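Local coordinates for protein 4-alpha-glucanotransferase (Aquifex aeolicus, PDB 1TZ7) that is an amylomaltase of the 4-alpha-glucanotransferase family, built around an eight-stranded parallel beta/alpha barrel, at residues Lys146-Trp151 with Val204-Trp209; Tyr158-Glu163 with Tyr196-Val201. One frame throughout, in Å; residues are numbered along the deposited sequence.

Contact 1. Residues Lys146-Trp151 with Val204-Trp209; sequences KEHSYW and VFFKQW
Phe-206, on helix 192-218, reaches across to His-148 and Trp-151, and the three rings make a small buried aromatic cluster where helix 138-147 gives way to helix 149-165. Glu-147 lays its CG over the rim of one face of the His-148 ring, and its carboxylate forms a salt bridge with Lys-298; Glu-147 OE1 is 5.3 Å from Lys-207 NZ, so any attraction between these opposite charges is probably weak and long-range. His-148 is the first residue to leave the helical conformation, and its imidazole is directed at the facing helix. His-148 CE1 is 4.2 Å from Phe-206 CD2, in an oblique meeting with ring planes 48° apart. Ser-149 suits the turn between the two helices, where its backbone N donates to Lys-146 O and its hydroxyl adds a weak bond to the same oxygen. Tyr-150 lays the rim of one ring face against Trp-151 CD1, while its hydroxyl is hydrogen-bonded to His-295. Trp-151 makes the closer approach: CZ2 is 3.8 Å from Phe-206 CE1, and Phe-206 CZ lies as near to CZ2. With Trp-151 CG held between the backbone N and the carbonyl carbon (chi1 70°), the indole extends its six-membered ring toward Phe-206, again obliquely, with planes at 37°. Leu-299 also packs on Phe-206. The contact is thus mainly dispersive, between rings from the helix junction and helix 192-218, and broad flat side chains suit it because they bridge by ring contact the 10.4 Å between His-148 CA and Phe-206 CA.

Contact 2. Residues Tyr158-Glu163 with Tyr196-Val201; sequences YMAIKE and YFHVFV
Met-159 and His-198 form the packed centre of this crossing between helices 149-165 and 192-218. The Met-159 CB sits almost squarely over one face of the imidazole, 3.6 Å from the ring centroid and 7° off the ring normal, which is a CH-pi contact made by the start of the side chain and not by its sulfur. On the opposite face, the rim of the ring is covered by Phe-197 CD2, so the imidazole is sandwiched between a methylene of the facing helix and an aromatic neighbour on its own. His-198 CG lies beside the backbone N, anti to the carbonyl carbon (chi1 -71°), and this torsion sends the ring toward helix 149-165. Backbone and side chain of Ala-160 also pack by the ring, with Ala-160 N 3.9 Å from His-198 CD2, and Ala-156 touches His-198 as well. These small alanines leave the imidazole lying against the helix backbone; the segment axes come within 9.5 Å. The polar contact lies at the ring's outer edge. His-198 NE2 donates to Glu-163 OE1 at 3.3 Å, a weak bond with an N-H...O angle of 160°, and Glu-163 OE2 is also 3.3 Å from NE2. The carboxylate carbon lies in the plane of the imidazole, though the carboxylate itself is twisted against it. Glu-163 runs extended beyond CG to arrive there, from the solvent-exposed side of the contact, where Arg-194 makes a long, weak ion pair with OE2. Histidine suits this place by offering a flat face to methionine and an N-H to glutamate; the nearby carboxylate probably makes the imidazole somewhat easier to protonate, with Arg-194 likely to offset part of that effect.

How the contacts relate
From the N terminus, the chain passes barrel strand 60-62 and then enters a largely helical region that runs until barrel strand 222-227. Within it, 146-151 opens contact 1 at the junction of helices 138-147 and 149-165, and 158-163 opens contact 2 farther along the second of these. After helices 174-177 and 181-190, helix 192-218 returns: 196-201 closes contact 2 first, around 32 residues, and 204-209 then closes contact 1 around 52. The smaller loop therefore lies wholly within the larger, without crossing it. With centres 14 Å apart, both join helix 149-165 to helix 192-218, contact 1 also taking in the turn from helix 138-147.

Contact 1. Residues Lys146-Trp151 with Val204-Trp209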
ATOM      1  N   LYS A 146       8.564  23.257   4.071  1.00 36.73           N
ATOM      2  CA  LYS A 146      10.010  23.174   3.879  1.00 41.51           C
ATOM      3  C   LYS A 146      10.480  21.729   3.984  1.00 36.97           C
ATOM      4  O   LYS A 146      11.245  21.261   3.152  1.00 39.38           O
ATOM      5  CB  LYS A 146      10.741  24.041   4.917  1.00 38.37           C
ATOM      6  CG  LYS A 146      10.550  25.543   4.719  1.00 51.30           C
ATOM      7  CD  LYS A 146      11.464  26.094   3.616  1.00 71.77           C
ATOM      8  CE  LYS A 146      12.251  27.313   4.094  1.00 70.62           C
ATOM      9  NZ  LYS A 146      11.358  28.430   4.514  1.00 66.83           N
ATOM     10  N   GLU A 147      10.009  21.026   5.013  1.00 32.31           N
ATOM     11  CA  GLU A 147      10.358  19.614   5.215  1.00 32.90           C
ATOM     12  C   GLU A 147      10.008  18.770   3.986  1.00 34.26           C
ATOM     13  O   GLU A 147      10.767  17.880   3.603  1.00 27.47           O
ATOM     14  CB  GLU A 147       9.646  19.054   6.460  1.00 33.54           C
ATOM     15  CG  GLU A 147      10.188  17.702   6.934  1.00 48.36           C
ATOM     16  CD  GLU A 147       9.332  17.069   8.026  1.00 59.77           C
ATOM     17  OE1 GLU A 147       8.490  17.779   8.617  1.00 64.60           O
ATOM     18  OE2 GLU A 147       9.506  15.859   8.292  1.00 51.19           O
ATOM     19  N   HIS A 148       8.857  19.065   3.368  1.00 36.85           N
ATOM     20  CA  HIS A 148       8.330  18.247   2.257  1.00 33.55           C
ATOM     21  C   HIS A 148       8.380  19.001   0.932  1.00 32.72           C
ATOM     22  O   HIS A 148       7.599  18.732   0.036  1.00 30.89           O
ATOM     23  CB  HIS A 148       6.887  17.803   2.566  1.00 34.99           C
ATOM     24  CG  HIS A 148       6.764  17.075   3.859  1.00 27.48           C
ATOM     25  ND1 HIS A 148       7.154  15.764   4.014  1.00 33.19           N
ATOM     26  CD2 HIS A 148       6.337  17.486   5.074  1.00 28.31           C
ATOM     27  CE1 HIS A 148       6.959  15.397   5.267  1.00 37.30           C
ATOM     28  NE2 HIS A 148       6.462  16.421   5.929  1.00 31.49           N
ATOM     29  N   SER A 149       9.322  19.942   0.819  1.00 30.17           N
ATOM     30  CA  SER A 149       9.407  20.834  -0.348  1.00 35.38           C
ATOM     31  C   SER A 149       9.544  20.061  -1.666  1.00 33.19           C
ATOM     32  O   SER A 149       9.085  20.518  -2.714  1.00 34.76           O
ATOM     33  CB  SER A 149      10.594  21.789  -0.194  1.00 41.38           C
ATOM     34  OG  SER A 149      11.811  21.070  -0.042  1.00 46.16           O
ATOM     35  N   TYR A 150      10.181  18.898  -1.603  1.00 29.17           N
ATOM     36  CA  TYR A 150      10.516  18.130  -2.800  1.00 36.12           C
ATOM     37  C   TYR A 150       9.263  17.582  -3.546  1.00 36.28           C
ATOM     38  O   TYR A 150       9.329  17.307  -4.744  1.00 37.75           O
ATOM     39  CB  TYR A 150      11.487  16.968  -2.447  1.00 34.25           C
ATOM     40  CG  TYR A 150      11.029  16.102  -1.286  1.00 51.61           C
ATOM     41  CD1 TYR A 150      10.430  14.874  -1.508  1.00 48.42           C
ATOM     42  CD2 TYR A 150      11.201  16.521   0.040  1.00 43.96           C
ATOM     43  CE1 TYR A 150      10.007  14.075  -0.451  1.00 44.38           C
ATOM     44  CE2 TYR A 150      10.777  15.729   1.105  1.00 46.56           C
ATOM     45  CZ  TYR A 150      10.180  14.511   0.851  1.00 24.49           C
ATOM     46  OH  TYR A 150       9.752  13.713   1.900  1.00 34.33           O
ATOM     47  N   TRP A 151       8.134  17.430  -2.833  1.00 30.21           N
ATOM     48  CA  TRP A 151       6.894  16.908  -3.461  1.00 28.43           C
ATOM     49  C   TRP A 151       5.641  17.785  -3.221  1.00 32.03           C
ATOM     50  O   TRP A 151       4.739  17.817  -4.058  1.00 31.65           O
ATOM     51  CB  TRP A 151       6.615  15.474  -2.998  1.00 28.78           C
ATOM     52  CG  TRP A 151       6.189  15.366  -1.562  1.00 28.21           C
ATOM     53  CD1 TRP A 151       6.999  15.204  -0.481  1.00 35.74           C
ATOM     54  CD2 TRP A 151       4.849  15.405  -1.052  1.00 27.69           C
ATOM     55  NE1 TRP A 151       6.253  15.143   0.671  1.00 29.48           N
ATOM     56  CE2 TRP A 151       4.929  15.264   0.348  1.00 33.53           C
ATOM     57  CE3 TRP A 151       3.588  15.549  -1.636  1.00 27.42           C
ATOM     58  CZ2 TRP A 151       3.801  15.262   1.167  1.00 25.42           C
ATOM     59  CZ3 TRP A 151       2.466  15.546  -0.815  1.00 29.70           C
ATOM     60  CH2 TRP A 151       2.584  15.404   0.565  1.00 25.29           C
ATOM     61  N   VAL A 204      -2.239  17.936   8.284  1.00 24.81           N
ATOM     62  CA  VAL A 204      -3.075  17.221   9.240  1.00 22.74           C
ATOM     63  C   VAL A 204      -2.822  15.719   9.166  1.00 22.89           C
ATOM     64  O   VAL A 204      -2.743  15.050  10.191  1.00 22.17           O
ATOM     65  CB  VAL A 204      -4.584  17.494   8.998  1.00 29.29           C
ATOM     66  CG1 VAL A 204      -5.447  16.573   9.869  1.00 29.02           C
ATOM     67  CG2 VAL A 204      -4.913  18.957   9.282  1.00 31.07           C
ATOM     68  N   PHE A 205      -2.693  15.193   7.947  1.00 25.94           N
ATOM     69  CA  PHE A 205      -2.509  13.757   7.757  1.00 26.64           C
ATOM     70  C   PHE A 205      -1.176  13.292   8.332  1.00 30.08           C
ATOM     71  O   PHE A 205      -1.118  12.311   9.068  1.00 25.30           O
ATOM     72  CB  PHE A 205      -2.579  13.383   6.272  1.00 22.04           C
ATOM     73  CG  PHE A 205      -2.281  11.929   6.005  1.00 21.38           C
ATOM     74  CD1 PHE A 205      -3.313  11.005   5.885  1.00 19.75           C
ATOM     75  CD2 PHE A 205      -0.967  11.482   5.894  1.00 24.42           C
ATOM     76  CE1 PHE A 205      -3.043   9.664   5.652  1.00 30.74           C
ATOM     77  CE2 PHE A 205      -0.693  10.146   5.660  1.00 25.99           C
ATOM     78  CZ  PHE A 205      -1.735   9.234   5.537  1.00 31.94           C
ATOM     79  N   PHE A 206      -0.108  14.002   7.979  1.00 25.66           N
ATOM     80  CA  PHE A 206       1.241  13.565   8.290  1.00 26.08           C
ATOM     81  C   PHE A 206       1.551  13.738   9.779  1.00 21.92           C
ATOM     82  O   PHE A 206       2.333  12.983  10.346  1.00 24.57           O
ATOM     83  CB  PHE A 206       2.263  14.333   7.437  1.00 25.92           C
ATOM     84  CG  PHE A 206       2.549  13.685   6.101  1.00 34.00           C
ATOM     85  CD1 PHE A 206       1.695  13.883   5.016  1.00 25.36           C
ATOM     86  CD2 PHE A 206       3.663  12.875   5.931  1.00 31.85           C
ATOM     87  CE1 PHE A 206       1.955  13.284   3.787  1.00 29.35           C
ATOM     88  CE2 PHE A 206       3.925  12.278   4.703  1.00 48.08           C
ATOM     89  CZ  PHE A 206       3.067  12.483   3.633  1.00 32.11           C
ATOM     90  N   LYS A 207       0.928  14.730  10.401  1.00 24.62           N
ATOM     91  CA  LYS A 207       1.067  14.933  11.843  1.00 22.98           C
ATOM     92  C   LYS A 207       0.344  13.828  12.626  1.00 27.36           C
ATOM     93  O   LYS A 207       0.823  13.382  13.661  1.00 24.66           O
ATOM     94  CB  LYS A 207       0.527  16.315  12.250  1.00 21.61           C
ATOM     95  CG  LYS A 207       1.618  17.315  12.668  1.00 42.75           C
ATOM     96  CD  LYS A 207       2.679  17.507  11.564  1.00 46.72           C
ATOM     97  CE  LYS A 207       4.104  17.455  12.128  1.00 59.80           C
ATOM     98  NZ  LYS A 207       4.730  18.802  12.195  1.00 59.54           N
ATOM     99  N   GLN A 208      -0.805  13.392  12.119  1.00 24.35           N
ATOM    100  CA  GLN A 208      -1.530  12.292  12.735  1.00 22.39           C
ATOM    101  C   GLN A 208      -0.771  10.961  12.566  1.00 20.98           C
ATOM    102  O   GLN A 208      -0.762  10.129  13.469  1.00 24.20           O
ATOM    103  CB  GLN A 208      -2.938  12.185  12.156  1.00 21.68           C
ATOM    104  CG  GLN A 208      -3.898  13.266  12.675  1.00 20.12           C
ATOM    105  CD  GLN A 208      -5.351  12.982  12.327  1.00 28.40           C
ATOM    106  OE1 GLN A 208      -5.660  11.970  11.706  1.00 21.34           O
ATOM    107  NE2 GLN A 208      -6.242  13.878  12.729  1.00 19.56           N
ATOM    108  N   TRP A 209      -0.133  10.773  11.417  1.00 24.97           N
ATOM    109  CA  TRP A 209       0.650   9.571  11.195  1.00 25.93           C
ATOM    110  C   TRP A 209       1.933   9.573  12.032  1.00 24.95           C
ATOM    111  O   TRP A 209       2.355   8.536  12.523  1.00 25.57           O
ATOM    112  CB  TRP A 209       1.003   9.392   9.724  1.00 27.57           C
ATOM    113  CG  TRP A 209       1.746   8.135   9.505  1.00 28.21           C
ATOM    114  CD1 TRP A 209       3.103   7.982   9.436  1.00 32.16           C
ATOM    115  CD2 TRP A 209       1.190   6.825   9.375  1.00 24.74           C
ATOM    116  NE1 TRP A 209       3.420   6.659   9.253  1.00 28.30           N
ATOM    117  CE2 TRP A 209       2.262   5.927   9.209  1.00 23.57           C
ATOM    118  CE3 TRP A 209      -0.117   6.314   9.367  1.00 23.47           C
ATOM    119  CZ2 TRP A 209       2.072   4.555   9.043  1.00 25.09           C
ATOM    120  CZ3 TRP A 209      -0.302   4.952   9.203  1.00 29.81           C
ATOM    121  CH2 TRP A 209       0.782   4.091   9.041  1.00 31.03           C
TER

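Contact 2. Residues Tyr158-Glu163 with Tyr196-Val201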
ATOM      1  N   TYR A 158      -0.835  21.217  -7.917  1.00 29.38           N
ATOM      2  CA  TYR A 158      -1.504  20.280  -8.819  1.00 32.32           C
ATOM      3  C   TYR A 158      -2.988  20.156  -8.461  1.00 29.45           C
ATOM      4  O   TYR A 158      -3.843  20.171  -9.336  1.00 22.18           O
ATOM      5  CB  TYR A 158      -0.802  18.914  -8.740  1.00 36.11           C
ATOM      6  CG  TYR A 158      -1.563  17.734  -9.313  1.00 30.86           C
ATOM      7  CD1 TYR A 158      -1.403  17.356 -10.643  1.00 29.66           C
ATOM      8  CD2 TYR A 158      -2.406  16.970  -8.511  1.00 23.61           C
ATOM      9  CE1 TYR A 158      -2.082  16.258 -11.167  1.00 34.76           C
ATOM     10  CE2 TYR A 158      -3.090  15.867  -9.026  1.00 26.40           C
ATOM     11  CZ  TYR A 158      -2.924  15.518 -10.350  1.00 33.09           C
ATOM     12  OH  TYR A 158      -3.600  14.429 -10.861  1.00 34.78           O
ATOM     13  N   MET A 159      -3.278  20.056  -7.166  1.00 25.11           N
ATOM     14  CA  MET A 159      -4.651  19.883  -6.694  1.00 28.57           C
ATOM     15  C   MET A 159      -5.467  21.166  -6.857  1.00 28.00           C
ATOM     16  O   MET A 159      -6.668  21.114  -7.086  1.00 25.21           O
ATOM     17  CB  MET A 159      -4.662  19.457  -5.222  1.00 25.11           C
ATOM     18  CG  MET A 159      -4.120  18.046  -4.970  1.00 31.03           C
ATOM     19  SD  MET A 159      -5.105  16.759  -5.749  1.00 26.85           S
ATOM     20  CE  MET A 159      -6.606  16.808  -4.749  1.00 30.00           C
ATOM     21  N   ALA A 160      -4.803  22.314  -6.735  1.00 33.28           N
ATOM     22  CA  ALA A 160      -5.483  23.614  -6.818  1.00 28.12           C
ATOM     23  C   ALA A 160      -5.872  23.946  -8.259  1.00 28.01           C
ATOM     24  O   ALA A 160      -6.926  24.537  -8.507  1.00 28.67           O
ATOM     25  CB  ALA A 160      -4.600  24.705  -6.250  1.00 35.56           C
ATOM     26  N   ILE A 161      -5.015  23.561  -9.205  1.00 28.36           N
ATOM     27  CA  ILE A 161      -5.282  23.780 -10.628  1.00 36.38           C
ATOM     28  C   ILE A 161      -6.330  22.788 -11.135  1.00 35.74           C
ATOM     29  O   ILE A 161      -7.184  23.138 -11.946  1.00 23.31           O
ATOM     30  CB  ILE A 161      -3.970  23.642 -11.455  1.00 34.88           C
ATOM     31  CG1 ILE A 161      -2.950  24.697 -11.019  1.00 37.96           C
ATOM     32  CG2 ILE A 161      -4.260  23.788 -12.950  1.00 32.60           C
ATOM     33  CD1 ILE A 161      -1.531  24.378 -11.428  1.00 31.74           C
ATOM     34  N   LYS A 162      -6.254  21.550 -10.646  1.00 36.15           N
ATOM     35  CA  LYS A 162      -7.244  20.519 -10.979  1.00 42.25           C
ATOM     36  C   LYS A 162      -8.642  20.946 -10.518  1.00 43.59           C
ATOM     37  O   LYS A 162      -9.635  20.700 -11.201  1.00 35.32           O
ATOM     38  CB  LYS A 162      -6.864  19.184 -10.322  1.00 39.90           C
ATOM     39  CG  LYS A 162      -7.664  17.994 -10.826  1.00 43.28           C
ATOM     40  CD  LYS A 162      -6.956  16.672 -10.531  1.00 57.07           C
ATOM     41  CE  LYS A 162      -7.321  16.130  -9.159  1.00 58.28           C
ATOM     42  NZ  LYS A 162      -7.461  14.650  -9.169  1.00 60.43           N
ATOM     43  N   GLU A 163      -8.700  21.587  -9.356  1.00 42.52           N
ATOM     44  CA  GLU A 163      -9.953  22.109  -8.815  1.00 49.81           C
ATOM     45  C   GLU A 163     -10.536  23.179  -9.733  1.00 47.45           C
ATOM     46  O   GLU A 163     -11.708  23.127 -10.093  1.00 44.79           O
ATOM     47  CB  GLU A 163      -9.714  22.711  -7.428  1.00 49.12           C
ATOM     48  CG  GLU A 163     -10.432  21.993  -6.304  1.00 48.74           C
ATOM     49  CD  GLU A 163      -9.947  22.434  -4.937  1.00 49.31           C
ATOM     50  OE1 GLU A 163      -9.246  23.464  -4.858  1.00 41.90           O
ATOM     51  OE2 GLU A 163     -10.267  21.753  -3.943  1.00 47.83           O
ATOM     52  N   TYR A 196      -2.853  26.529  -0.170  1.00 25.55           N
ATOM     53  CA  TYR A 196      -2.539  26.342   1.240  1.00 30.67           C
ATOM     54  C   TYR A 196      -3.564  25.448   1.949  1.00 31.65           C
ATOM     55  O   TYR A 196      -3.266  24.868   2.991  1.00 31.56           O
ATOM     56  CB  TYR A 196      -2.434  27.694   1.951  1.00 34.14           C
ATOM     57  CG  TYR A 196      -1.031  28.262   1.956  1.00 29.53           C
ATOM     58  CD1 TYR A 196      -0.033  27.690   2.737  1.00 41.40           C
ATOM     59  CD2 TYR A 196      -0.700  29.361   1.173  1.00 44.25           C
ATOM     60  CE1 TYR A 196       1.259  28.202   2.744  1.00 47.74           C
ATOM     61  CE2 TYR A 196       0.589  29.883   1.173  1.00 50.51           C
ATOM     62  CZ  TYR A 196       1.562  29.297   1.962  1.00 53.31           C
ATOM     63  OH  TYR A 196       2.839  29.805   1.967  1.00 57.96           O
ATOM     64  N   PHE A 197      -4.768  25.339   1.384  1.00 28.90           N
ATOM     65  CA  PHE A 197      -5.751  24.380   1.890  1.00 25.44           C
ATOM     66  C   PHE A 197      -5.236  22.963   1.703  1.00 24.21           C
ATOM     67  O   PHE A 197      -5.407  22.117   2.569  1.00 19.16           O
ATOM     68  CB  PHE A 197      -7.105  24.534   1.178  1.00 29.23           C
ATOM     69  CG  PHE A 197      -8.034  23.355   1.380  1.00 27.41           C
ATOM     70  CD1 PHE A 197      -8.743  23.205   2.570  1.00 22.54           C
ATOM     71  CD2 PHE A 197      -8.183  22.388   0.389  1.00 31.70           C
ATOM     72  CE1 PHE A 197      -9.595  22.113   2.763  1.00 26.97           C
ATOM     73  CE2 PHE A 197      -9.033  21.296   0.579  1.00 32.31           C
ATOM     74  CZ  PHE A 197      -9.736  21.162   1.768  1.00 26.90           C
ATOM     75  N   HIS A 198      -4.603  22.713   0.564  1.00 25.90           N
ATOM     76  CA  HIS A 198      -4.147  21.375   0.224  1.00 27.70           C
ATOM     77  C   HIS A 198      -2.881  20.979   0.968  1.00 24.21           C
ATOM     78  O   HIS A 198      -2.671  19.803   1.247  1.00 21.71           O
ATOM     79  CB  HIS A 198      -3.971  21.243  -1.282  1.00 27.16           C
ATOM     80  CG  HIS A 198      -5.266  21.231  -2.017  1.00 35.44           C
ATOM     81  ND1 HIS A 198      -6.237  20.282  -1.784  1.00 37.33           N
ATOM     82  CD2 HIS A 198      -5.778  22.074  -2.943  1.00 41.38           C
ATOM     83  CE1 HIS A 198      -7.282  20.528  -2.550  1.00 47.74           C
ATOM     84  NE2 HIS A 198      -7.029  21.610  -3.264  1.00 36.34           N
ATOM     85  N   VAL A 199      -2.042  21.956   1.311  1.00 25.97           N
ATOM     86  CA  VAL A 199      -0.903  21.670   2.195  1.00 32.51           C
ATOM     87  C   VAL A 199      -1.399  21.441   3.626  1.00 19.06           C
ATOM     88  O   VAL A 199      -0.881  20.594   4.333  1.00 21.97           O
ATOM     89  CB  VAL A 199       0.214  22.805   2.170  1.00 33.69           C
ATOM     90  CG1 VAL A 199       0.260  23.505   0.823  1.00 24.42           C
ATOM     91  CG2 VAL A 199       0.012  23.794   3.290  1.00 38.25           C
ATOM     92  N   PHE A 200      -2.424  22.197   4.028  1.00 19.86           N
ATOM     93  CA  PHE A 200      -3.047  22.031   5.349  1.00 19.15           C
ATOM     94  C   PHE A 200      -3.607  20.621   5.523  1.00 27.31           C
ATOM     95  O   PHE A 200      -3.465  20.022   6.582  1.00 25.56           O
ATOM     96  CB  PHE A 200      -4.168  23.065   5.551  1.00 27.37           C
ATOM     97  CG  PHE A 200      -5.096  22.745   6.701  1.00 25.67           C
ATOM     98  CD1 PHE A 200      -4.723  23.018   8.010  1.00 31.93           C
ATOM     99  CD2 PHE A 200      -6.343  22.170   6.468  1.00 28.10           C
ATOM    100  CE1 PHE A 200      -5.577  22.723   9.070  1.00 22.02           C
ATOM    101  CE2 PHE A 200      -7.196  21.874   7.524  1.00 27.45           C
ATOM    102  CZ  PHE A 200      -6.812  22.151   8.824  1.00 21.59           C
ATOM    103  N   VAL A 201      -4.243  20.098   4.478  1.00 25.06           N
ATOM    104  CA  VAL A 201      -4.787  18.739   4.514  1.00 23.53           C
ATOM    105  C   VAL A 201      -3.658  17.711   4.687  1.00 24.85           C
ATOM    106  O   VAL A 201      -3.774  16.775   5.473  1.00 17.85           O
ATOM    107  CB  VAL A 201      -5.603  18.413   3.220  1.00 23.81           C
ATOM    108  CG1 VAL A 201      -5.908  16.922   3.131  1.00 27.26           C
ATOM    109  CG2 VAL A 201      -6.889  19.219   3.189  1.00 25.64           C
TER